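Local coordinates for protein antigen MTB48 (Mycobacterium smegmatis, PDB 4WJ2) that is the N-terminal PE-PPE part of an EspB-family ESX-1 secreted protein, which is probably involved in DNA conjugation, at least in the recipient strain, at residues Q81-Q86 with P289-G294. Sequence-based numbering, arbitrary orientation.
Sequences QKIEEQ and PAVNDG
Ile-83 reaches from the last turns of helix 39-85 onto the extended backbone of residues 289-293. It buries more surface here than any other residue, 72 Å², out of 161 Å² for both sides together. Its CG1 branch lies anti to its own carbonyl carbon (chi1 -67°) and continues straight at chi2 (175°), which carries CD1 across to the loop. There CD1 lies 3.6 Å from Val-291 O and 3.9 Å from Val-291 CG2, a van der Waals approach to a carbonyl and a methyl. The second branch is looser: Ile-83 CG2 stands 4.4 Å from Asp-293 CB, where the backbones also come nearest, CA of Ile-83 to CA of Asp-293 being 7.1 Å.

Val-291 meets Ile-83 at a slant and also touches Ala-79, Tyr-80 and, on helix 186-229, Ala-187. Its backbone hydrogen bonds with Val-108 tie 289-294 to another loop. Asp-293, with 42 Å² covered, borders this apolar patch on an exposed side. Its OD1 is 3.7 Å from Glu-84 OE2, with the carboxylate planes 72° apart, so two like charges sit close; long, weak ion pairs from both residues to Lys-87 probably offset part of the repulsion.

With no hydrogen bond or salt bridge between the two segments, the join of the loop after helix 247-271 to the end of the PE-domain helix rests on van der Waals packing of Ile-83 against Val-291 and the following backbone, beside an acidic pair that is probably mildly unfavourable unless Lys-87 or solvent screens it.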
loop_
_atom_site.group_PDB
_atom_site.type_symbol
_atom_site.label_atom_id
_atom_site.label_comp_id
_atom_site.label_asym_id
_atom_site.label_seq_id
_atom_site.Cartn_x
_atom_site.Cartn_y
_atom_site.Cartn_z
ATOM N N GLN A 81 -11.274 -32.486 -17.417
ATOM C CA GLN A 81 -12.550 -33.176 -17.453
ATOM C C GLN A 81 -12.915 -33.488 -18.904
ATOM O O GLN A 81 -13.525 -34.523 -19.183
ATOM C CB GLN A 81 -13.625 -32.357 -16.733
ATOM C CG GLN A 81 -13.357 -32.288 -15.221
ATOM C CD GLN A 81 -14.422 -31.542 -14.430
ATOM O OE1 GLN A 81 -14.649 -30.348 -14.636
ATOM N NE2 GLN A 81 -15.081 -32.252 -13.510
ATOM N N LYS A 82 -12.490 -32.626 -19.828
ATOM C CA LYS A 82 -12.664 -32.893 -21.252
ATOM C C LYS A 82 -11.926 -34.162 -21.653
ATOM O O LYS A 82 -12.360 -34.892 -22.555
ATOM C CB LYS A 82 -12.165 -31.725 -22.101
ATOM C CG LYS A 82 -12.907 -30.409 -21.888
ATOM C CD LYS A 82 -12.914 -29.557 -23.162
ATOM C CE LYS A 82 -13.034 -28.062 -22.867
ATOM N NZ LYS A 82 -11.694 -27.382 -22.844
ATOM N N ILE A 83 -10.808 -34.425 -20.981
ATOM C CA ILE A 83 -10.002 -35.590 -21.309
ATOM C C ILE A 83 -10.656 -36.856 -20.839
ATOM O O ILE A 83 -10.675 -37.849 -21.562
ATOM C CB ILE A 83 -8.629 -35.523 -20.702
ATOM C CG1 ILE A 83 -7.844 -34.380 -21.343
ATOM C CG2 ILE A 83 -7.916 -36.843 -20.907
ATOM C CD1 ILE A 83 -6.491 -34.139 -20.722
ATOM N N GLU A 84 -11.197 -36.823 -19.627
ATOM C CA GLU A 84 -11.930 -37.975 -19.111
ATOM C C GLU A 84 -13.199 -38.242 -19.933
ATOM O O GLU A 84 -13.596 -39.395 -20.094
ATOM C CB GLU A 84 -12.280 -37.780 -17.634
ATOM C CG GLU A 84 -11.079 -37.436 -16.745
ATOM C CD GLU A 84 -10.040 -38.551 -16.659
ATOM O OE1 GLU A 84 -10.419 -39.737 -16.789
ATOM O OE2 GLU A 84 -8.841 -38.238 -16.455
ATOM N N GLU A 85 -13.818 -37.187 -20.466
ATOM C CA GLU A 85 -14.990 -37.341 -21.344
ATOM C C GLU A 85 -14.629 -38.067 -22.643
ATOM O O GLU A 85 -15.421 -38.852 -23.170
ATOM C CB GLU A 85 -15.624 -35.980 -21.677
ATOM C CG GLU A 85 -16.382 -35.312 -20.526
ATOM C CD GLU A 85 -16.849 -33.897 -20.865
ATOM O OE1 GLU A 85 -17.885 -33.754 -21.563
ATOM O OE2 GLU A 85 -16.179 -32.927 -20.434
ATOM N N GLN A 86 -13.430 -37.795 -23.156
ATOM C CA GLN A 86 -12.939 -38.459 -24.357
ATOM C C GLN A 86 -12.363 -39.839 -24.019
ATOM O O GLN A 86 -11.666 -40.455 -24.830
ATOM C CB GLN A 86 -11.905 -37.585 -25.068
ATOM C CG GLN A 86 -12.519 -36.398 -25.790
ATOM C CD GLN A 86 -13.487 -36.821 -26.896
ATOM O OE1 GLN A 86 -13.376 -37.921 -27.449
ATOM N NE2 GLN A 86 -14.446 -35.950 -27.220
ATOM N N PRO A 289 -0.096 -24.220 -21.445
ATOM C CA PRO A 289 0.058 -25.237 -22.492
ATOM C C PRO A 289 -1.077 -26.235 -22.434
ATOM O O PRO A 289 -2.029 -26.041 -21.689
ATOM C CB PRO A 289 1.407 -25.895 -22.167
ATOM C CG PRO A 289 1.633 -25.621 -20.697
ATOM C CD PRO A 289 0.919 -24.324 -20.381
ATOM N N ALA A 290 -0.979 -27.282 -23.238
ATOM C CA ALA A 290 -1.946 -28.354 -23.198
ATOM C C ALA A 290 -1.664 -29.275 -22.002
ATOM O O ALA A 290 -0.523 -29.378 -21.528
ATOM C CB ALA A 290 -1.928 -29.125 -24.509
ATOM N N VAL A 291 -2.714 -29.926 -21.509
ATOM C CA VAL A 291 -2.613 -30.828 -20.370
ATOM C C VAL A 291 -2.786 -32.274 -20.791
ATOM O O VAL A 291 -3.414 -32.549 -21.807
ATOM C CB VAL A 291 -3.666 -30.501 -19.309
ATOM C CG1 VAL A 291 -3.431 -29.107 -18.722
ATOM C CG2 VAL A 291 -5.065 -30.652 -19.892
ATOM N N ASN A 292 -2.252 -33.200 -20.000
ATOM C CA ASN A 292 -2.315 -34.619 -20.352
ATOM C C ASN A 292 -2.928 -35.500 -19.287
ATOM O O ASN A 292 -2.975 -35.132 -18.131
ATOM C CB ASN A 292 -0.916 -35.152 -20.669
ATOM C CG ASN A 292 -0.323 -34.519 -21.898
ATOM O OD1 ASN A 292 -0.525 -34.998 -23.021
ATOM N ND2 ASN A 292 0.412 -33.426 -21.699
ATOM N N ASP A 293 -3.399 -36.669 -19.687
ATOM C CA ASP A 293 -3.753 -37.696 -18.727
ATOM C C ASP A 293 -2.484 -38.076 -17.954
ATOM O O ASP A 293 -1.397 -38.174 -18.535
ATOM C CB ASP A 293 -4.370 -38.906 -19.443
ATOM C CG ASP A 293 -5.059 -39.888 -18.490
ATOM O OD1 ASP A 293 -5.505 -39.479 -17.397
ATOM O OD2 ASP A 293 -5.174 -41.078 -18.856
ATOM N N GLY A 294 -2.612 -38.262 -16.644
ATOM C CA GLY A 294 -1.487 -38.663 -15.823
ATOM C C GLY A 294 -0.753 -37.464 -15.274
ATOM O O GLY A 294 0.335 -37.586 -14.713
#